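Local coordinates for protein type I polyketide synthase PikAII (PDB 3QP9) that carries, in a modular type I polyketide synthase, a C2-type ketoreductase that probably epimerises the alpha-substituent of a polyketide intermediate rather than reducing its keto group, at residues A[88-91]-A[92-95]; A[476-480]-A[481-485]; A[206-209]-A[210-214]; A[455-458]-A[459-463]. All blocks are in the same frame, centred on the assembly; numbering follows the deposited sequence.

Contact 1 of 4, residues A[88-91]-A[92-95]; sequences DRQR and LAAT
The first turn of helix 89-102, opened by an N-cap aspartate, is joined here by local bonds between residues of 88-91 and those three to five places on in 92-95, on the surface of the chain. Leu-92 N bonds to Asp-88 O, and Ala-93 N gives a straight bond to Arg-89 O (2.8 Å, 168° at the hydrogen). Asp-88 also caps the helix with its side chain: OD2 takes the N-H of Gln-90 (N to OD2 2.7 Å), met on the anti side of the carboxylate. Aspartate suits this place because its short chain reaches an amide that has no helical carbonyl before it. Arg-89 NH1 forms a salt bridge with Asp-144 OD2 on helix 130-144, Gln-90 NE2 a hydrogen bond with Asp-144 OD1, and buried Leu-92 rests on Ala-141 of the same helix. The methyl of Ala-93 leaves room for the bent chain of Gln-90, whose NE2 is 4.0 Å from Ala-93 CB. At Thr-95 the hydroxyl lies beside the backbone N (chi1 -63°), where it can turn back along the helix. Arg-91 O is thus gripped twice, by Thr-95 N at 3.0 Å and Thr-95 OG1 at 2.9 Å, from opposite faces of its carbonyl plane.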
ATOM      1  N   ASP A  88     -10.226 -10.871 -20.672  1.00 66.51           N
ATOM      2  CA  ASP A  88     -11.156  -9.740 -20.659  1.00 65.02           C
ATOM      3  C   ASP A  88     -12.146  -9.809 -19.467  1.00 62.66           C
ATOM      4  O   ASP A  88     -12.465 -10.897 -18.949  1.00 61.55           O
ATOM      5  CB  ASP A  88     -11.950  -9.744 -21.993  1.00 66.57           C
ATOM      6  CG  ASP A  88     -12.677  -8.441 -22.247  1.00 68.12           C
ATOM      7  OD1 ASP A  88     -12.049  -7.515 -22.787  1.00 70.19           O
ATOM      8  OD2 ASP A  88     -13.873  -8.335 -21.904  1.00 70.88           O
ATOM      9  N   ARG A  89     -12.646  -8.645 -19.065  1.00 59.78           N
ATOM     10  CA  ARG A  89     -13.672  -8.577 -18.072  1.00 57.85           C
ATOM     11  C   ARG A  89     -14.919  -9.341 -18.564  1.00 57.59           C
ATOM     12  O   ARG A  89     -15.399 -10.272 -17.902  1.00 55.67           O
ATOM     13  CB  ARG A  89     -13.883  -7.118 -17.601  1.00 57.26           C
ATOM     14  CG  ARG A  89     -15.055  -6.332 -18.090  1.00 58.78           C
ATOM     15  CD  ARG A  89     -15.824  -5.754 -16.897  1.00 55.69           C
ATOM     16  NE  ARG A  89     -15.618  -4.337 -16.633  1.00 53.67           N
ATOM     17  CZ  ARG A  89     -16.518  -3.553 -16.040  1.00 56.17           C
ATOM     18  NH1 ARG A  89     -17.706  -4.025 -15.694  1.00 54.25           N
ATOM     19  NH2 ARG A  89     -16.245  -2.270 -15.804  1.00 59.12           N
ATOM     20  N   GLN A  90     -15.374  -9.026 -19.774  1.00 58.00           N
ATOM     21  CA  GLN A  90     -16.534  -9.719 -20.321  1.00 58.23           C
ATOM     22  C   GLN A  90     -16.419 -11.248 -20.315  1.00 57.12           C
ATOM     23  O   GLN A  90     -17.380 -11.917 -19.948  1.00 56.50           O
ATOM     24  CB  GLN A  90     -16.966  -9.117 -21.660  1.00 59.76           C
ATOM     25  CG  GLN A  90     -17.939  -7.908 -21.479  1.00 63.48           C
ATOM     26  CD  GLN A  90     -17.732  -7.064 -20.166  1.00 64.70           C
ATOM     27  OE1 GLN A  90     -17.320  -5.895 -20.223  1.00 64.04           O
ATOM     28  NE2 GLN A  90     -18.052  -7.657 -19.000  1.00 65.26           N
ATOM     29  N   ARG A  91     -15.248 -11.799 -20.649  1.00 56.18           N
ATOM     30  CA  ARG A  91     -15.043 -13.254 -20.545  1.00 55.73           C
ATOM     31  C   ARG A  91     -15.229 -13.769 -19.121  1.00 54.56           C
ATOM     32  O   ARG A  91     -15.856 -14.814 -18.919  1.00 53.57           O
ATOM     33  CB  ARG A  91     -13.666 -13.658 -21.065  1.00 56.77           C
ATOM     34  CG  ARG A  91     -13.351 -13.100 -22.444  1.00 61.77           C
ATOM     35  CD  ARG A  91     -13.927 -13.985 -23.549  1.00 69.39           C
ATOM     36  NE  ARG A  91     -13.356 -13.729 -24.874  1.00 73.80           N
ATOM     37  CZ  ARG A  91     -12.061 -13.850 -25.208  1.00 77.34           C
ATOM     38  NH1 ARG A  91     -11.144 -14.194 -24.303  1.00 77.14           N
ATOM     39  NH2 ARG A  91     -11.665 -13.611 -26.463  1.00 78.43           N
ATOM     40  N   LEU A  92     -14.685 -13.029 -18.132  1.00 51.48           N
ATOM     41  CA  LEU A  92     -14.782 -13.452 -16.738  1.00 50.10           C
ATOM     42  C   LEU A  92     -16.230 -13.368 -16.253  1.00 48.80           C
ATOM     43  O   LEU A  92     -16.665 -14.241 -15.531  1.00 47.60           O
ATOM     44  CB  LEU A  92     -13.890 -12.610 -15.817  1.00 48.29           C
ATOM     45  CG  LEU A  92     -13.056 -13.315 -14.736  1.00 48.66           C
ATOM     46  CD1 LEU A  92     -12.292 -12.298 -13.822  1.00 48.06           C
ATOM     47  CD2 LEU A  92     -13.825 -14.267 -13.896  1.00 43.71           C
ATOM     48  N   ALA A  93     -16.937 -12.296 -16.619  1.00 49.17           N
ATOM     49  CA  ALA A  93     -18.352 -12.135 -16.237  1.00 50.28           C
ATOM     50  C   ALA A  93     -19.223 -13.284 -16.803  1.00 49.47           C
ATOM     51  O   ALA A  93     -20.134 -13.770 -16.132  1.00 50.03           O
ATOM     52  CB  ALA A  93     -18.909 -10.752 -16.683  1.00 51.14           C
ATOM     53  N   ALA A  94     -18.914 -13.726 -18.018  1.00 50.16           N
ATOM     54  CA  ALA A  94     -19.652 -14.858 -18.675  1.00 50.44           C
ATOM     55  C   ALA A  94     -19.378 -16.094 -17.846  1.00 50.21           C
ATOM     56  O   ALA A  94     -20.262 -16.868 -17.521  1.00 49.54           O
ATOM     57  CB  ALA A  94     -19.114 -15.069 -20.051  1.00 50.76           C
ATOM     58  N   THR A  95     -18.115 -16.231 -17.440  1.00 49.41           N
ATOM     59  CA  THR A  95     -17.685 -17.394 -16.698  1.00 49.21           C
ATOM     60  C   THR A  95     -18.393 -17.422 -15.364  1.00 48.32           C
ATOM     61  O   THR A  95     -18.869 -18.473 -14.952  1.00 49.59           O
ATOM     62  CB  THR A  95     -16.139 -17.358 -16.461  1.00 49.53           C
ATOM     63  OG1 THR A  95     -15.506 -17.416 -17.734  1.00 50.87           O
ATOM     64  CG2 THR A  95     -15.664 -18.512 -15.596  1.00 46.50           C
TER

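Contact 2 of 4, residues A[476-480]-A[481-485]; sequences DTALG and HGDTA
A Schellman motif ends helix 468-481 here, and the chain leaves it through 482-484 for strand 485-488. Gly-482 makes the turn with a positive phi of 89°, a conformation in which a side chain would be jammed against the preceding carbonyl oxygen, so glycine suits the place. Two backbone bonds run back into the last turn: Asp-483 N to Ala-478 O at 3.0 Å, and Gly-482 N to Leu-479 O at 3.3 Å, the second donor standing well above the carbonyl plane. Gly-480, in the last turn, is bare for want of room, since a CB there would clash with Asp-476 O. Asp-483 packs back against the helix, its OD2 lying 3.3 Å from Ala-478 CB. Alanine leaves space for the carboxylate, and the charge of Asp-483 is met by a salt bridge from OD2 to Arg-29, near the start of strand 29-36. Beyond it, Thr-484 OG1 bonds to Val-436 O, tying the outgoing loop to strand 435-441. His-481 folds its ring back over the helix end, beside Leu-238 and Ala-244. With CG turned toward the backbone N side (chi1 -77°), the imidazole presents its edge to the preceding turn. Thr-477 O therefore accepts twice from one residue: from His-481 N at 2.8 Å and, close to the ring plane, from His-481 ND1 at 3.0 Å.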
ATOM      1  N   ASP A 476      11.472  14.242  10.218  1.00 26.64           N
ATOM      2  CA  ASP A 476      12.743  14.134  10.923  1.00 27.69           C
ATOM      3  C   ASP A 476      12.624  13.345  12.274  1.00 26.71           C
ATOM      4  O   ASP A 476      13.541  12.545  12.608  1.00 27.27           O
ATOM      5  CB  ASP A 476      13.295  15.554  11.183  1.00 26.46           C
ATOM      6  CG  ASP A 476      14.632  15.521  11.913  1.00 30.89           C
ATOM      7  OD1 ASP A 476      14.655  15.798  13.111  1.00 31.87           O
ATOM      8  OD2 ASP A 476      15.637  15.088  11.332  1.00 29.74           O
ATOM      9  N   THR A 477      11.605  13.671  13.095  1.00 27.16           N
ATOM     10  CA  THR A 477      11.382  12.943  14.354  1.00 29.37           C
ATOM     11  C   THR A 477      11.267  11.430  14.071  1.00 28.22           C
ATOM     12  O   THR A 477      11.971  10.617  14.730  1.00 26.29           O
ATOM     13  CB  THR A 477      10.151  13.525  15.051  1.00 31.07           C
ATOM     14  OG1 THR A 477      10.435  14.899  15.355  1.00 33.66           O
ATOM     15  CG2 THR A 477       9.795  12.815  16.351  1.00 31.86           C
ATOM     16  N   ALA A 478      10.470  11.045  13.059  1.00 25.90           N
ATOM     17  CA  ALA A 478      10.300   9.638  12.750  1.00 26.98           C
ATOM     18  C   ALA A 478      11.568   8.984  12.320  1.00 26.97           C
ATOM     19  O   ALA A 478      11.830   7.854  12.769  1.00 28.43           O
ATOM     20  CB  ALA A 478       9.188   9.393  11.608  1.00 24.11           C
ATOM     21  N   LEU A 479      12.354   9.630  11.427  1.00 25.93           N
ATOM     22  CA  LEU A 479      13.547   8.937  10.839  1.00 26.82           C
ATOM     23  C   LEU A 479      14.514   8.865  11.998  1.00 28.87           C
ATOM     24  O   LEU A 479      15.257   7.921  12.166  1.00 27.57           O
ATOM     25  CB  LEU A 479      14.178   9.738   9.671  1.00 25.09           C
ATOM     26  CG  LEU A 479      13.212   9.819   8.482  1.00 21.73           C
ATOM     27  CD1 LEU A 479      13.822  10.770   7.423  1.00 24.57           C
ATOM     28  CD2 LEU A 479      12.881   8.359   7.884  1.00 22.94           C
ATOM     29  N   GLY A 480      14.476   9.917  12.816  1.00 28.77           N
ATOM     30  CA  GLY A 480      15.460  10.042  13.905  1.00 32.34           C
ATOM     31  C   GLY A 480      15.160   9.007  14.999  1.00 35.40           C
ATOM     32  O   GLY A 480      16.069   8.550  15.741  1.00 34.02           O
ATOM     33  N   HIS A 481      13.887   8.640  15.119  1.00 34.59           N
ATOM     34  CA  HIS A 481      13.515   7.678  16.099  1.00 37.28           C
ATOM     35  C   HIS A 481      13.553   6.211  15.666  1.00 36.50           C
ATOM     36  O   HIS A 481      13.380   5.339  16.480  1.00 38.23           O
ATOM     37  CB  HIS A 481      12.297   8.166  16.873  1.00 40.64           C
ATOM     38  CG  HIS A 481      12.679   9.214  17.889  1.00 42.79           C
ATOM     39  ND1 HIS A 481      12.997  10.523  17.547  1.00 47.93           N
ATOM     40  CD2 HIS A 481      12.900   9.118  19.221  1.00 47.74           C
ATOM     41  CE1 HIS A 481      13.317  11.195  18.639  1.00 46.33           C
ATOM     42  NE2 HIS A 481      13.288  10.362  19.661  1.00 48.94           N
ATOM     43  N   GLY A 482      13.963   5.967  14.419  1.00 34.94           N
ATOM     44  CA  GLY A 482      14.170   4.642  13.885  1.00 32.41           C
ATOM     45  C   GLY A 482      12.901   4.070  13.259  1.00 33.00           C
ATOM     46  O   GLY A 482      12.857   2.907  12.991  1.00 32.64           O
ATOM     47  N   ASP A 483      11.852   4.873  13.051  1.00 31.72           N
ATOM     48  CA  ASP A 483      10.632   4.381  12.400  1.00 30.76           C
ATOM     49  C   ASP A 483      10.910   3.827  11.018  1.00 30.45           C
ATOM     50  O   ASP A 483      11.667   4.453  10.207  1.00 29.33           O
ATOM     51  CB  ASP A 483       9.650   5.532  12.251  1.00 32.08           C
ATOM     52  CG  ASP A 483       8.953   5.899  13.571  1.00 35.15           C
ATOM     53  OD1 ASP A 483       8.910   5.065  14.469  1.00 42.09           O
ATOM     54  OD2 ASP A 483       8.452   7.012  13.723  1.00 44.91           O
ATOM     55  N   THR A 484      10.251   2.709  10.735  1.00 30.06           N
ATOM     56  CA  THR A 484      10.292   1.995   9.472  1.00 31.80           C
ATOM     57  C   THR A 484       8.951   2.136   8.730  1.00 29.59           C
ATOM     58  O   THR A 484       8.936   2.217   7.523  1.00 29.20           O
ATOM     59  CB  THR A 484      10.837   0.532   9.648  1.00 34.68           C
ATOM     60  OG1 THR A 484      11.130  -0.041   8.358  1.00 47.13           O
ATOM     61  CG2 THR A 484       9.871  -0.311  10.263  1.00 29.80           C
ATOM     62  N   ALA A 485       7.825   2.272   9.436  1.00 28.73           N
ATOM     63  CA  ALA A 485       6.528   2.421   8.773  1.00 31.19           C
ATOM     64  C   ALA A 485       5.758   3.272   9.789  1.00 31.84           C
ATOM     65  O   ALA A 485       5.602   2.853  10.949  1.00 33.94           O
ATOM     66  CB  ALA A 485       5.892   1.054   8.548  1.00 31.18           C
TER

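Contact 3 of 4, residues A[206-209]-A[210-214]; sequences DRMT and TVLAG
The backbone of 206-209 passes without a break into 210-214 as the closing turns of helix 202-212, with Val-211 N bonded to Arg-207 O (3.2 Å), Leu-212 N to Met-208 O (3.0 Å, in the carbonyl plane) and Ala-213 N to Thr-209 O (3.1 Å). Leu-212 and Met-208 meet across one turn, their chains crossing obliquely with Leu-212 CD1 4.2 Å from Met-208 CG. Met-208 sends CG anti to its amide nitrogen (chi1 -179°) and bends only near the end, which lets this long, flexible chain reach Ile-194 and Leu-196 of strand 190-196. Val-211 turns its branched apolar side chain to Trp-152 of strand 151-156 and to Ile-194, its CG2 3.6 Å from Arg-207 O. Thr-209, buried near Leu-48 and Ala-74, holds its hydroxyl between backbone N and carbonyl carbon (chi1 65°), from where OG1 donates to Asp-206 O at 2.7 Å. The same carbonyl receives only a weak bond from Thr-210 N, 3.4 Å from Asp-206 O. The chemistry is thus that of the helix of a beta-alpha-beta unit: methionine, valine and leucine turn an apolar side to the strands, while the threonine spends its hydroxyl on its own helix, which probably makes its burial tolerable.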
ATOM      1  N   ASP A 206      -7.358 -23.923   7.389  1.00 38.19           N
ATOM      2  CA  ASP A 206      -8.414 -24.119   8.356  1.00 38.65           C
ATOM      3  C   ASP A 206      -8.799 -22.829   9.094  1.00 37.36           C
ATOM      4  O   ASP A 206      -9.987 -22.554   9.247  1.00 36.35           O
ATOM      5  CB  ASP A 206      -8.035 -25.236   9.342  1.00 40.55           C
ATOM      6  CG  ASP A 206      -8.106 -26.677   8.676  1.00 46.89           C
ATOM      7  OD1 ASP A 206      -8.744 -26.804   7.579  1.00 43.31           O
ATOM      8  OD2 ASP A 206      -7.526 -27.668   9.246  1.00 45.35           O
ATOM      9  N   ARG A 207      -7.818 -22.047   9.568  1.00 35.28           N
ATOM     10  CA  ARG A 207      -8.175 -20.770  10.157  1.00 34.06           C
ATOM     11  C   ARG A 207      -8.745 -19.810   9.149  1.00 32.83           C
ATOM     12  O   ARG A 207      -9.636 -19.020   9.501  1.00 32.66           O
ATOM     13  CB  ARG A 207      -7.005 -20.123  10.869  1.00 32.14           C
ATOM     14  CG  ARG A 207      -6.608 -20.939  12.196  1.00 36.21           C
ATOM     15  CD  ARG A 207      -5.347 -20.285  12.836  1.00 40.02           C
ATOM     16  NE  ARG A 207      -5.076 -20.947  14.111  1.00 45.85           N
ATOM     17  CZ  ARG A 207      -4.004 -21.681  14.373  1.00 47.68           C
ATOM     18  NH1 ARG A 207      -3.032 -21.837  13.461  1.00 48.61           N
ATOM     19  NH2 ARG A 207      -3.903 -22.245  15.559  1.00 47.01           N
ATOM     20  N   MET A 208      -8.187 -19.784   7.940  1.00 32.12           N
ATOM     21  CA  MET A 208      -8.869 -19.036   6.837  1.00 33.72           C
ATOM     22  C   MET A 208     -10.376 -19.253   6.782  1.00 35.20           C
ATOM     23  O   MET A 208     -11.184 -18.264   6.768  1.00 35.29           O
ATOM     24  CB  MET A 208      -8.188 -19.241   5.506  1.00 33.31           C
ATOM     25  CG  MET A 208      -8.843 -18.473   4.327  1.00 36.29           C
ATOM     26  SD  MET A 208      -8.209 -19.153   2.777  1.00 38.55           S
ATOM     27  CE  MET A 208      -8.946 -20.793   2.860  1.00 30.91           C
ATOM     28  N   THR A 209     -10.795 -20.527   6.813  1.00 35.49           N
ATOM     29  CA  THR A 209     -12.240 -20.843   6.767  1.00 35.36           C
ATOM     30  C   THR A 209     -13.031 -20.311   7.965  1.00 35.01           C
ATOM     31  O   THR A 209     -14.133 -19.900   7.778  1.00 33.96           O
ATOM     32  CB  THR A 209     -12.549 -22.354   6.499  1.00 36.63           C
ATOM     33  OG1 THR A 209     -12.074 -23.128   7.591  1.00 35.54           O
ATOM     34  CG2 THR A 209     -11.820 -22.821   5.304  1.00 35.64           C
ATOM     35  N   THR A 210     -12.434 -20.202   9.178  1.00 34.93           N
ATOM     36  CA  THR A 210     -13.137 -19.539  10.284  1.00 34.07           C
ATOM     37  C   THR A 210     -13.394 -18.073   9.952  1.00 31.80           C
ATOM     38  O   THR A 210     -14.462 -17.509  10.331  1.00 31.51           O
ATOM     39  CB  THR A 210     -12.333 -19.619  11.560  1.00 34.72           C
ATOM     40  OG1 THR A 210     -12.193 -21.011  11.899  1.00 41.21           O
ATOM     41  CG2 THR A 210     -13.049 -18.815  12.690  1.00 36.16           C
ATOM     42  N   VAL A 211     -12.457 -17.448   9.235  1.00 28.92           N
ATOM     43  CA  VAL A 211     -12.686 -16.029   8.811  1.00 29.39           C
ATOM     44  C   VAL A 211     -13.803 -15.921   7.753  1.00 28.53           C
ATOM     45  O   VAL A 211     -14.727 -15.075   7.873  1.00 29.45           O
ATOM     46  CB  VAL A 211     -11.396 -15.368   8.269  1.00 29.57           C
ATOM     47  CG1 VAL A 211     -11.723 -13.900   7.750  1.00 30.84           C
ATOM     48  CG2 VAL A 211     -10.258 -15.445   9.322  1.00 30.35           C
ATOM     49  N   LEU A 212     -13.772 -16.790   6.759  1.00 28.94           N
ATOM     50  CA  LEU A 212     -14.818 -16.759   5.721  1.00 30.65           C
ATOM     51  C   LEU A 212     -16.203 -16.976   6.287  1.00 33.15           C
ATOM     52  O   LEU A 212     -17.213 -16.523   5.700  1.00 30.28           O
ATOM     53  CB  LEU A 212     -14.585 -17.846   4.687  1.00 30.33           C
ATOM     54  CG  LEU A 212     -13.228 -17.663   4.088  1.00 29.82           C
ATOM     55  CD1 LEU A 212     -12.844 -18.851   3.212  1.00 30.57           C
ATOM     56  CD2 LEU A 212     -13.218 -16.302   3.306  1.00 25.06           C
ATOM     57  N   ALA A 213     -16.286 -17.697   7.404  1.00 35.63           N
ATOM     58  CA  ALA A 213     -17.591 -17.964   7.983  1.00 38.09           C
ATOM     59  C   ALA A 213     -18.295 -16.709   8.545  1.00 40.48           C
ATOM     60  O   ALA A 213     -19.469 -16.763   8.860  1.00 39.89           O
ATOM     61  CB  ALA A 213     -17.529 -19.128   9.020  1.00 37.52           C
ATOM     62  N   GLY A 214     -17.564 -15.588   8.673  1.00 40.14           N
ATOM     63  CA  GLY A 214     -18.161 -14.328   9.079  1.00 40.12           C
ATOM     64  C   GLY A 214     -18.368 -14.172  10.562  1.00 41.51           C
ATOM     65  O   GLY A 214     -18.954 -13.202  10.977  1.00 45.59           O
TER

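Contact 4 of 4, residues A[455-458]-A[459-463]; sequences GERL and RRLGL
Arg-459 folds back along helix 453-460 and lays one face of its guanidinium over Gly-455 O, which sits 3.4 Å above the plane near its centre. The chain is bent at chi3 (-73°) to bring this about, and residue 455 suits it by having no side chain: a CB would come tight against Arg-459 NH1. Glu-456 approaches at about a right angle, its carboxylate plane 66° from the guanidinium. Glu-456 OE2 and Arg-459 NE are 4.2 Å apart, beyond a salt bridge, so the attraction is probably modest; Arg-459 NH2 instead bonds to Thr-450 O. Arg-457 and Leu-461, four residues apart, run side by side in the same direction, with Arg-457 NH1 3.7 Å from Leu-461 CD1. Leu-458 and Leu-463 have their chains crossed, and their CD1 atoms touch at 3.5 Å. Leucine fits both positions: Leu-458 also packs on Pro-443, and buried Leu-463 on Trp-407 and Val-491. The backbone puts the pair together, since Leu-463 N reaches back to Leu-458 O (2.9 Å) and Gly-462 N to Arg-459 O (2.8 Å) round Gly-462, whose phi is 78°. These two bonds and the leucine contact straddling the glycine are typical of a Schellman motif at a helix C-terminus.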
ATOM      1  N   GLY A 455     -10.724  19.265  -2.015  1.00 53.87           N
ATOM      2  CA  GLY A 455     -10.152  19.853  -0.812  1.00 52.66           C
ATOM      3  C   GLY A 455     -11.167  20.104   0.274  1.00 52.53           C
ATOM      4  O   GLY A 455     -10.947  19.738   1.423  1.00 51.18           O
ATOM      5  N   GLU A 456     -12.297  20.714  -0.087  1.00 52.29           N
ATOM      6  CA  GLU A 456     -13.365  20.969   0.887  1.00 52.94           C
ATOM      7  C   GLU A 456     -13.936  19.654   1.428  1.00 50.95           C
ATOM      8  O   GLU A 456     -14.236  19.569   2.635  1.00 49.69           O
ATOM      9  CB  GLU A 456     -14.471  21.882   0.322  1.00 53.50           C
ATOM     10  CG  GLU A 456     -15.683  22.140   1.247  1.00 59.61           C
ATOM     11  CD  GLU A 456     -15.528  23.332   2.224  1.00 65.60           C
ATOM     12  OE1 GLU A 456     -16.563  23.765   2.790  1.00 69.87           O
ATOM     13  OE2 GLU A 456     -14.401  23.844   2.426  1.00 67.58           O
ATOM     14  N   ARG A 457     -14.059  18.649   0.543  1.00 49.10           N
ATOM     15  CA  ARG A 457     -14.491  17.319   0.939  1.00 48.90           C
ATOM     16  C   ARG A 457     -13.543  16.729   2.041  1.00 46.25           C
ATOM     17  O   ARG A 457     -14.015  16.273   3.090  1.00 44.83           O
ATOM     18  CB  ARG A 457     -14.545  16.359  -0.264  1.00 50.73           C
ATOM     19  CG  ARG A 457     -14.998  14.926   0.117  1.00 55.31           C
ATOM     20  CD  ARG A 457     -15.181  13.976  -1.082  1.00 65.19           C
ATOM     21  NE  ARG A 457     -14.029  13.079  -1.260  1.00 71.80           N
ATOM     22  CZ  ARG A 457     -13.866  11.890  -0.666  1.00 73.08           C
ATOM     23  NH1 ARG A 457     -14.791  11.408   0.156  1.00 74.29           N
ATOM     24  NH2 ARG A 457     -12.767  11.173  -0.905  1.00 73.76           N
ATOM     25  N   LEU A 458     -12.245  16.821   1.800  1.00 44.63           N
ATOM     26  CA  LEU A 458     -11.210  16.306   2.745  1.00 43.74           C
ATOM     27  C   LEU A 458     -11.333  17.024   4.065  1.00 43.28           C
ATOM     28  O   LEU A 458     -11.305  16.438   5.150  1.00 40.62           O
ATOM     29  CB  LEU A 458      -9.823  16.530   2.142  1.00 43.37           C
ATOM     30  CG  LEU A 458      -9.275  15.503   1.141  1.00 45.06           C
ATOM     31  CD1 LEU A 458      -8.105  14.731   1.787  1.00 45.21           C
ATOM     32  CD2 LEU A 458     -10.336  14.472   0.618  1.00 49.34           C
ATOM     33  N   ARG A 459     -11.489  18.334   3.976  1.00 44.29           N
ATOM     34  CA  ARG A 459     -11.580  19.125   5.193  1.00 46.16           C
ATOM     35  C   ARG A 459     -12.806  18.763   6.001  1.00 46.78           C
ATOM     36  O   ARG A 459     -12.731  18.676   7.225  1.00 46.16           O
ATOM     37  CB  ARG A 459     -11.498  20.630   4.893  1.00 47.61           C
ATOM     38  CG  ARG A 459     -10.039  21.001   4.577  1.00 49.75           C
ATOM     39  CD  ARG A 459      -9.810  22.494   4.469  1.00 57.54           C
ATOM     40  NE  ARG A 459     -10.383  22.972   3.226  1.00 61.95           N
ATOM     41  CZ  ARG A 459      -9.795  22.861   2.038  1.00 62.36           C
ATOM     42  NH1 ARG A 459     -10.440  23.332   0.964  1.00 60.29           N
ATOM     43  NH2 ARG A 459      -8.579  22.299   1.925  1.00 55.92           N
ATOM     44  N   ARG A 460     -13.911  18.493   5.310  1.00 46.12           N
ATOM     45  CA  ARG A 460     -15.137  18.166   5.979  1.00 48.46           C
ATOM     46  C   ARG A 460     -15.091  16.769   6.596  1.00 46.78           C
ATOM     47  O   ARG A 460     -15.784  16.520   7.576  1.00 47.49           O
ATOM     48  CB  ARG A 460     -16.312  18.260   4.982  1.00 49.23           C
ATOM     49  CG  ARG A 460     -17.577  18.956   5.518  1.00 56.18           C
ATOM     50  CD  ARG A 460     -18.740  18.767   4.540  1.00 61.48           C
ATOM     51  NE  ARG A 460     -18.913  17.338   4.254  1.00 66.22           N
ATOM     52  CZ  ARG A 460     -18.688  16.771   3.066  1.00 68.05           C
ATOM     53  NH1 ARG A 460     -18.308  17.519   2.027  1.00 69.32           N
ATOM     54  NH2 ARG A 460     -18.847  15.462   2.911  1.00 66.53           N
ATOM     55  N   LEU A 461     -14.358  15.849   5.962  1.00 45.76           N
ATOM     56  CA  LEU A 461     -13.933  14.584   6.577  1.00 44.91           C
ATOM     57  C   LEU A 461     -12.904  14.750   7.716  1.00 42.84           C
ATOM     58  O   LEU A 461     -12.425  13.784   8.262  1.00 41.72           O
ATOM     59  CB  LEU A 461     -13.337  13.692   5.520  1.00 45.21           C
ATOM     60  CG  LEU A 461     -14.121  12.435   5.190  1.00 49.15           C
ATOM     61  CD1 LEU A 461     -14.135  12.202   3.710  1.00 50.81           C
ATOM     62  CD2 LEU A 461     -13.390  11.299   5.940  1.00 47.58           C
ATOM     63  N   GLY A 462     -12.584  15.982   8.067  1.00 41.21           N
ATOM     64  CA  GLY A 462     -11.653  16.238   9.157  1.00 39.12           C
ATOM     65  C   GLY A 462     -10.163  16.071   8.843  1.00 37.29           C
ATOM     66  O   GLY A 462      -9.388  15.950   9.757  1.00 38.01           O
ATOM     67  N   LEU A 463      -9.771  16.099   7.579  1.00 34.82           N
ATOM     68  CA  LEU A 463      -8.352  16.041   7.186  1.00 35.26           C
ATOM     69  C   LEU A 463      -7.856  17.469   6.909  1.00 36.25           C
ATOM     70  O   LEU A 463      -8.357  18.115   5.937  1.00 38.93           O
ATOM     71  CB  LEU A 463      -8.117  15.131   5.961  1.00 33.40           C
ATOM     72  CG  LEU A 463      -8.289  13.602   6.137  1.00 37.58           C
ATOM     73  CD1 LEU A 463      -8.096  12.930   4.837  1.00 38.25           C
ATOM     74  CD2 LEU A 463      -7.211  13.030   7.072  1.00 37.18           C
TER

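All four contacts are local, each within or at the end of one helix, and no two touch. Contact 1 opens its helix on the surface, with an aspartate cap and polar ties to a neighbouring helix; the other three are partly buried and lie at C-terminal ends. Contacts 2 and 4 share the Schellman turn on successive helices, nearest atoms about 16 Å apart, yet differ in chemistry: a histidine and an aspartate paired with Arg-29 outside the contact in one, a leucine pair and a folded arginine in the other. Contact 3 turns an apolar side of methionine, valine and leucine to the strands. Contacts 1 and 2 lie on opposite sides of the chain's centre, their own centres 46 Å apart.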